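Local coordinates for autoinducer 2-binding protein LsrB (Clostridium saccharobutylicum DSM 13864, PDB 6DSP) that binds the quorum-sensing signal autoinducer-2, here captured in its cyclic tetrahydrofuran form, and is a receptor of the periplasmic binding protein family, at residues C157-N162 with E208-A213; I299-P302 with T306-V309; K73-G78 with A102-T107. All blocks are in the same frame, centred on the assembly; numbering follows the deposited sequence.

Interaction 1: C157-N162 with E208-A213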
# COMPACT_ATOMS: atom_id res chain seq x y z
N CYS A 157 -12.97 -10.37 -9.37
CA CYS A 157 -12.73 -10.58 -7.94
C CYS A 157 -11.50 -9.78 -7.55
O CYS A 157 -10.82 -9.19 -8.39
CB CYS A 157 -12.53 -12.07 -7.58
SG CYS A 157 -11.00 -12.83 -8.13
N TRP A 158 -11.22 -9.79 -6.24
CA TRP A 158 -10.06 -9.14 -5.65
C TRP A 158 -9.03 -10.20 -5.23
O TRP A 158 -9.40 -11.28 -4.75
CB TRP A 158 -10.45 -8.33 -4.40
CG TRP A 158 -11.41 -7.21 -4.65
CD1 TRP A 158 -12.75 -7.31 -4.90
CD2 TRP A 158 -11.11 -5.82 -4.62
NE1 TRP A 158 -13.29 -6.05 -5.05
CE2 TRP A 158 -12.30 -5.12 -4.88
CE3 TRP A 158 -9.94 -5.09 -4.39
CZ2 TRP A 158 -12.35 -3.72 -4.96
CZ3 TRP A 158 -9.98 -3.72 -4.45
CH2 TRP A 158 -11.18 -3.04 -4.72
N HIS A 159 -7.76 -9.89 -5.46
CA HIS A 159 -6.62 -10.75 -5.08
C HIS A 159 -5.61 -9.84 -4.38
O HIS A 159 -5.03 -8.96 -5.01
CB HIS A 159 -6.00 -11.41 -6.33
CG HIS A 159 -4.74 -12.18 -6.06
ND1 HIS A 159 -3.97 -12.72 -7.07
CD2 HIS A 159 -4.09 -12.48 -4.90
CE1 HIS A 159 -2.91 -13.31 -6.55
NE2 HIS A 159 -2.95 -13.18 -5.24
N TYR A 160 -5.43 -10.04 -3.08
CA TYR A 160 -4.47 -9.19 -2.35
C TYR A 160 -3.81 -10.02 -1.25
O TYR A 160 -3.75 -11.25 -1.33
CB TYR A 160 -5.10 -7.85 -1.96
CG TYR A 160 -6.36 -7.84 -1.13
CD1 TYR A 160 -7.61 -8.04 -1.71
CD2 TYR A 160 -6.30 -7.55 0.23
CE1 TYR A 160 -8.77 -7.93 -0.94
CE2 TYR A 160 -7.46 -7.47 0.99
CZ TYR A 160 -8.68 -7.65 0.39
OH TYR A 160 -9.84 -7.53 1.11
N SER A 161 -3.26 -9.34 -0.25
CA SER A 161 -2.38 -10.01 0.71
C SER A 161 -3.12 -10.86 1.73
O SER A 161 -2.84 -12.04 1.87
CB SER A 161 -1.48 -8.98 1.39
OG SER A 161 -2.24 -8.03 2.13
N ASN A 162 -4.00 -10.25 2.53
CA ASN A 162 -4.61 -10.97 3.63
C ASN A 162 -5.86 -10.21 4.09
O ASN A 162 -6.06 -9.03 3.75
CB ASN A 162 -3.61 -11.21 4.79
CG ASN A 162 -3.28 -9.92 5.56
OD1 ASN A 162 -4.14 -9.37 6.22
ND2 ASN A 162 -2.03 -9.43 5.45
N GLU A 208 -2.86 -18.49 -10.54
CA GLU A 208 -3.25 -19.62 -11.40
C GLU A 208 -4.54 -20.26 -10.93
O GLU A 208 -5.39 -20.64 -11.75
CB GLU A 208 -2.12 -20.66 -11.41
CG GLU A 208 -0.89 -20.13 -12.11
CD GLU A 208 0.33 -21.00 -11.97
OE1 GLU A 208 0.47 -21.72 -10.95
OE2 GLU A 208 1.16 -20.91 -12.89
N SER A 209 -4.73 -20.37 -9.61
CA SER A 209 -5.98 -20.90 -9.06
C SER A 209 -7.18 -20.06 -9.48
O SER A 209 -8.24 -20.60 -9.80
CB SER A 209 -5.90 -20.93 -7.52
OG SER A 209 -4.94 -21.87 -7.01
N ILE A 210 -7.05 -18.73 -9.45
CA ILE A 210 -8.17 -17.90 -9.88
C ILE A 210 -8.52 -18.16 -11.33
O ILE A 210 -9.69 -18.33 -11.68
CB ILE A 210 -7.84 -16.41 -9.67
CG1 ILE A 210 -7.55 -16.11 -8.20
CG2 ILE A 210 -8.96 -15.53 -10.25
CD1 ILE A 210 -7.11 -14.67 -7.98
N LEU A 211 -7.51 -18.23 -12.21
CA LEU A 211 -7.77 -18.41 -13.62
C LEU A 211 -8.27 -19.81 -13.93
O LEU A 211 -9.01 -20.00 -14.91
CB LEU A 211 -6.51 -18.08 -14.41
CG LEU A 211 -6.10 -16.60 -14.41
CD1 LEU A 211 -4.67 -16.41 -14.93
CD2 LEU A 211 -7.11 -15.79 -15.24
N SER A 212 -7.91 -20.81 -13.12
CA SER A 212 -8.40 -22.17 -13.32
C SER A 212 -9.84 -22.33 -12.84
O SER A 212 -10.66 -23.01 -13.48
CB SER A 212 -7.48 -23.16 -12.58
OG SER A 212 -6.14 -23.10 -13.06
N ALA A 213 -10.17 -21.75 -11.68
CA ALA A 213 -11.48 -21.91 -11.07
C ALA A 213 -12.51 -20.95 -11.65
O ALA A 213 -13.71 -21.20 -11.51
CB ALA A 213 -11.38 -21.71 -9.56
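Ile210 of helix 200-213 lies over His159 of strand 155-160 with their CA atoms 8.8 Å apart, a helix-on-strand spacing bridged entirely by side chains, since no hydrogen bond joins the two segments. Ile210 meets the strand with two separate branches. Its CG1 arm stands beside the backbone N (chi1 -60°) and is extended beyond that, so the terminal methyl is carried to the base of the imidazole: Ile210 CD1 is 3.8 Å from His159 CB, and it lies equally close, 3.8 Å, to His159 ND1. This methyl approaches the ring obliquely. The shorter branch serves Cys157, two residues back on the same side of the strand, where Ile210 CG2 rests 4.0 Å from Cys157 SG. The sulfur reaches that place by standing between the backbone N and the carbonyl carbon (chi1 72°).

Topologically this is the helix of a beta-alpha-beta crossover. Helix 200-213 connects strands 187-195 and 219-222, which flank strand 155-160 in the four-stranded parallel sheet, and it therefore passes above the strand between them. Trp158, on the other face, sends its indole NE1 to Glu176 of helix 166-182, as expected of a sheet covered on both sides.

Besides packing on Ile210, the His159 ring is held by polar partners elsewhere: NE2 is bonded to Ser196 OG and ND1 to Gln231 OE1, two bonds that fix its rotation. Gln231 belongs to helix 227-237 and also touches Ile210, while Ile220 of the neighbouring strand touches both His159 and Ile210. All three touching residues are buried, and the His159 side chain is about 11 Å from the bound autoinducer-2.

Interaction 2: I299-P302 with T306-V309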
# COMPACT_ATOMS: atom_id res chain seq x y z
N ILE A 299 3.55 21.71 8.13
CA ILE A 299 4.96 21.48 8.40
C ILE A 299 5.72 21.48 7.09
O ILE A 299 5.35 20.76 6.15
CB ILE A 299 5.16 20.16 9.17
CG1 ILE A 299 4.46 20.27 10.52
CG2 ILE A 299 6.65 19.83 9.32
CD1 ILE A 299 4.06 18.95 11.09
N GLU A 300 6.78 22.28 7.02
CA GLU A 300 7.62 22.35 5.83
C GLU A 300 8.68 21.26 5.91
O GLU A 300 9.59 21.33 6.74
CB GLU A 300 8.28 23.73 5.73
CG GLU A 300 9.39 23.82 4.70
CD GLU A 300 8.90 23.48 3.30
OE1 GLU A 300 9.61 22.74 2.59
OE2 GLU A 300 7.82 23.97 2.91
N ILE A 301 8.57 20.25 5.05
CA ILE A 301 9.56 19.18 4.97
C ILE A 301 10.59 19.59 3.93
O ILE A 301 10.26 19.64 2.73
CB ILE A 301 8.90 17.84 4.61
CG1 ILE A 301 7.86 17.48 5.67
CG2 ILE A 301 9.96 16.76 4.44
CD1 ILE A 301 7.16 16.17 5.42
N PRO A 302 11.84 19.89 4.32
CA PRO A 302 12.80 20.46 3.36
C PRO A 302 12.94 19.59 2.12
O PRO A 302 13.10 18.38 2.21
CB PRO A 302 14.10 20.50 4.16
CG PRO A 302 13.69 20.51 5.58
CD PRO A 302 12.42 19.69 5.65
N THR A 306 5.33 21.48 1.84
CA THR A 306 4.57 21.70 3.06
C THR A 306 3.44 20.69 3.13
O THR A 306 2.71 20.50 2.15
CB THR A 306 4.00 23.12 3.04
OG1 THR A 306 5.09 24.05 3.01
CG2 THR A 306 3.18 23.36 4.28
N VAL A 307 3.32 20.03 4.27
CA VAL A 307 2.27 19.04 4.48
C VAL A 307 1.33 19.55 5.56
O VAL A 307 1.72 20.35 6.42
CB VAL A 307 2.83 17.65 4.83
CG1 VAL A 307 3.79 17.22 3.74
CG2 VAL A 307 3.50 17.65 6.19
N GLU A 308 0.08 19.10 5.50
CA GLU A 308 -0.92 19.45 6.50
C GLU A 308 -1.33 18.18 7.24
O GLU A 308 -1.66 17.17 6.61
CB GLU A 308 -2.15 20.11 5.85
CG GLU A 308 -3.16 20.55 6.89
CD GLU A 308 -4.45 21.04 6.29
OE1 GLU A 308 -4.49 21.22 5.06
OE2 GLU A 308 -5.43 21.23 7.05
N VAL A 309 -1.32 18.23 8.57
CA VAL A 309 -1.77 17.08 9.35
C VAL A 309 -3.29 17.09 9.41
O VAL A 309 -3.90 18.05 9.88
CB VAL A 309 -1.16 17.08 10.76
CG1 VAL A 309 -1.56 15.82 11.53
CG2 VAL A 309 0.36 17.19 10.66
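Ile299 and Val307 form the hydrogen-bonded pair of an antiparallel beta hairpin, strand 298-301 with strand 305-311, whose short segments run at 139° to each other. Two backbone bonds close the pair: Ile299 N to Val307 O and Val307 N to Ile299 O, each 2.9 Å.

The side chains on this face pack bump against fork. Ile301 CD1 is the main bump; it fits against the fork of Val307, 3.9 Å from Val307 CG1 and 4.0 Å from Val307 CG2. With chi1 at -55°, Val307 places CG2 between its backbone N and carbonyl carbon, where the methyl also leans over the partner strand, 3.6 Å from Ile299 O. Further along, Ile299 CD1 meets Val309 CG2 at 4.1 Å, and Val293 touches both residues. Helix 273-288 covers this apolar surface, with Met283 against Ile299, Tyr282 against Ile301 and Met279 against Val307.

Glu300 and Thr306, the non-hydrogen-bonded pair, occupy the more exposed opposite face. The glutamate chain bends at chi2 to cross the threonine at about a right angle, and Thr306 OG1 donates to the anti side of Glu300 OE2 at 2.7 Å, 28° out of the carboxylate plane.

Interaction 3: K73-G78 with A102-T107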
# COMPACT_ATOMS: atom_id res chain seq x y z
N LYS A 73 13.27 -5.41 19.13
CA LYS A 73 14.72 -5.33 19.04
C LYS A 73 15.16 -3.88 18.83
O LYS A 73 16.15 -3.43 19.41
CB LYS A 73 15.24 -6.22 17.92
CG LYS A 73 16.74 -6.15 17.72
CD LYS A 73 17.22 -7.16 16.68
CE LYS A 73 18.73 -7.09 16.52
NZ LYS A 73 19.27 -8.29 15.85
N ALA A 74 14.43 -3.12 18.01
CA ALA A 74 14.79 -1.72 17.78
C ALA A 74 14.64 -0.91 19.05
O ALA A 74 15.50 -0.07 19.36
CB ALA A 74 13.91 -1.15 16.66
N VAL A 75 13.60 -1.18 19.83
CA VAL A 75 13.42 -0.50 21.10
C VAL A 75 14.59 -0.83 22.02
O VAL A 75 15.21 0.06 22.63
CB VAL A 75 12.06 -0.90 21.74
CG1 VAL A 75 11.98 -0.38 23.18
CG2 VAL A 75 10.91 -0.35 20.89
N GLN A 76 14.92 -2.12 22.11
CA GLN A 76 15.99 -2.56 23.01
C GLN A 76 17.31 -1.91 22.67
O GLN A 76 18.16 -1.68 23.56
CB GLN A 76 16.16 -4.07 22.89
CG GLN A 76 15.02 -4.81 23.53
CD GLN A 76 14.93 -6.26 23.14
OE1 GLN A 76 15.77 -6.79 22.43
NE2 GLN A 76 13.89 -6.92 23.61
N GLN A 77 17.54 -1.66 21.38
CA GLN A 77 18.77 -1.05 20.92
C GLN A 77 18.79 0.46 21.08
O GLN A 77 19.81 1.09 20.77
CB GLN A 77 19.01 -1.43 19.46
CG GLN A 77 19.27 -2.90 19.31
CD GLN A 77 19.46 -3.29 17.87
OE1 GLN A 77 19.17 -2.51 16.95
NE2 GLN A 77 19.97 -4.50 17.65
N GLY A 78 17.70 1.05 21.58
CA GLY A 78 17.70 2.48 21.84
C GLY A 78 17.33 3.34 20.65
O GLY A 78 17.72 4.52 20.61
N ALA A 102 8.81 3.19 26.32
CA ALA A 102 10.27 3.27 26.35
C ALA A 102 10.79 4.60 25.84
O ALA A 102 12.02 4.81 25.82
CB ALA A 102 10.89 2.11 25.57
N GLY A 103 9.90 5.52 25.43
CA GLY A 103 10.34 6.81 24.94
C GLY A 103 10.49 6.88 23.43
O GLY A 103 10.99 7.90 22.91
N VAL A 104 10.08 5.85 22.71
CA VAL A 104 10.24 5.82 21.26
C VAL A 104 9.05 6.50 20.60
O VAL A 104 7.91 6.23 20.95
CB VAL A 104 10.37 4.36 20.78
CG1 VAL A 104 10.46 4.28 19.29
CG2 VAL A 104 11.62 3.73 21.43
N THR A 105 9.33 7.39 19.66
CA THR A 105 8.27 8.04 18.87
C THR A 105 7.78 7.05 17.82
O THR A 105 8.58 6.46 17.09
CB THR A 105 8.85 9.26 18.16
OG1 THR A 105 9.22 10.23 19.15
CG2 THR A 105 7.85 9.85 17.16
N VAL A 106 6.48 6.80 17.79
CA VAL A 106 5.88 5.83 16.88
C VAL A 106 5.10 6.55 15.79
O VAL A 106 4.19 7.34 16.08
CB VAL A 106 4.97 4.83 17.63
CG1 VAL A 106 4.31 3.87 16.65
CG2 VAL A 106 5.78 4.06 18.72
N THR A 107 5.46 6.28 14.54
CA THR A 107 4.69 6.75 13.38
C THR A 107 4.42 5.57 12.46
O THR A 107 5.07 4.52 12.56
CB THR A 107 5.44 7.84 12.57
OG1 THR A 107 6.64 7.31 12.02
CG2 THR A 107 5.74 9.10 13.42
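Val75, in the last turn of helix 64-76, spreads its two methyls over two residues that lie just ahead of strand 105-109. Val75 CG1 packs against Ala102 CB at 3.6 Å, the closer of the two touches, and Val75 CG2 meets Val104 CG2 at a looser 4.2 Å. The division follows from the torsion: with chi1 at 170°, CG1 extends opposite the backbone N while CG2 stands beside that N, so one fork addresses both partners. Val104 answers with the methyl that lies beside its own backbone N. The contact is purely apolar, and the valine side chains meet at an oblique angle, with Val75 CA and Val104 CA 7.1 Å apart.

Both partners sit at helix ends of the same design. Gly78 and Gly103 each take a positive phi (86° and 94°) in a Schellman motif that closes the C-terminal ends of helix 64-76 and helix 89-101. In the first of these, Gly78 N bonds to Val75 O at 2.9 Å. The second turn separates Ala102 from Val104 by a single glycine, bringing both side chains round to the same valine.

In the next shell, Ala99 of helix 89-101 touches Val75 and also Val106, while Thr79 and Ile82 pack on Val104. Strand 105-109 pairs in parallel with strand 81-84 through backbone hydrogen bonds, such as those of Thr105 with Asn80 and Ile82, and Thr107 OG1 adds a bond to Ile82 O. Strand 81-84, helix 89-101 and strand 105-109 thus make a beta-alpha-beta unit of this Rossmann-like lobe. Helix 64-76 lies beside helix 89-101 on the face bearing Val106; helix 273-288 covers the other, touching Thr105 and Thr107.

How the interactions relate
Along the chain interaction 3 comes first, then interaction 1, then interaction 2. Interactions 2 and 3 reach the same mixed sheet, one at its terminal hairpin and the other beside strand 105-109, with centres 24 Å and nearest atoms about 10 Å apart. Helix 273-288 touches residues of both. Interaction 1 belongs to the four-stranded parallel sheet of the other lobe; its centre is 39 Å from interaction 2 and 38 Å from interaction 3, across the centre of the chain. Autoinducer-2 lies between the lobes, its pocket including Lys29 and Asp110 as well as Asp167 and Asn223. Each contact is thus internal to one lobe, and none spans the cleft between them.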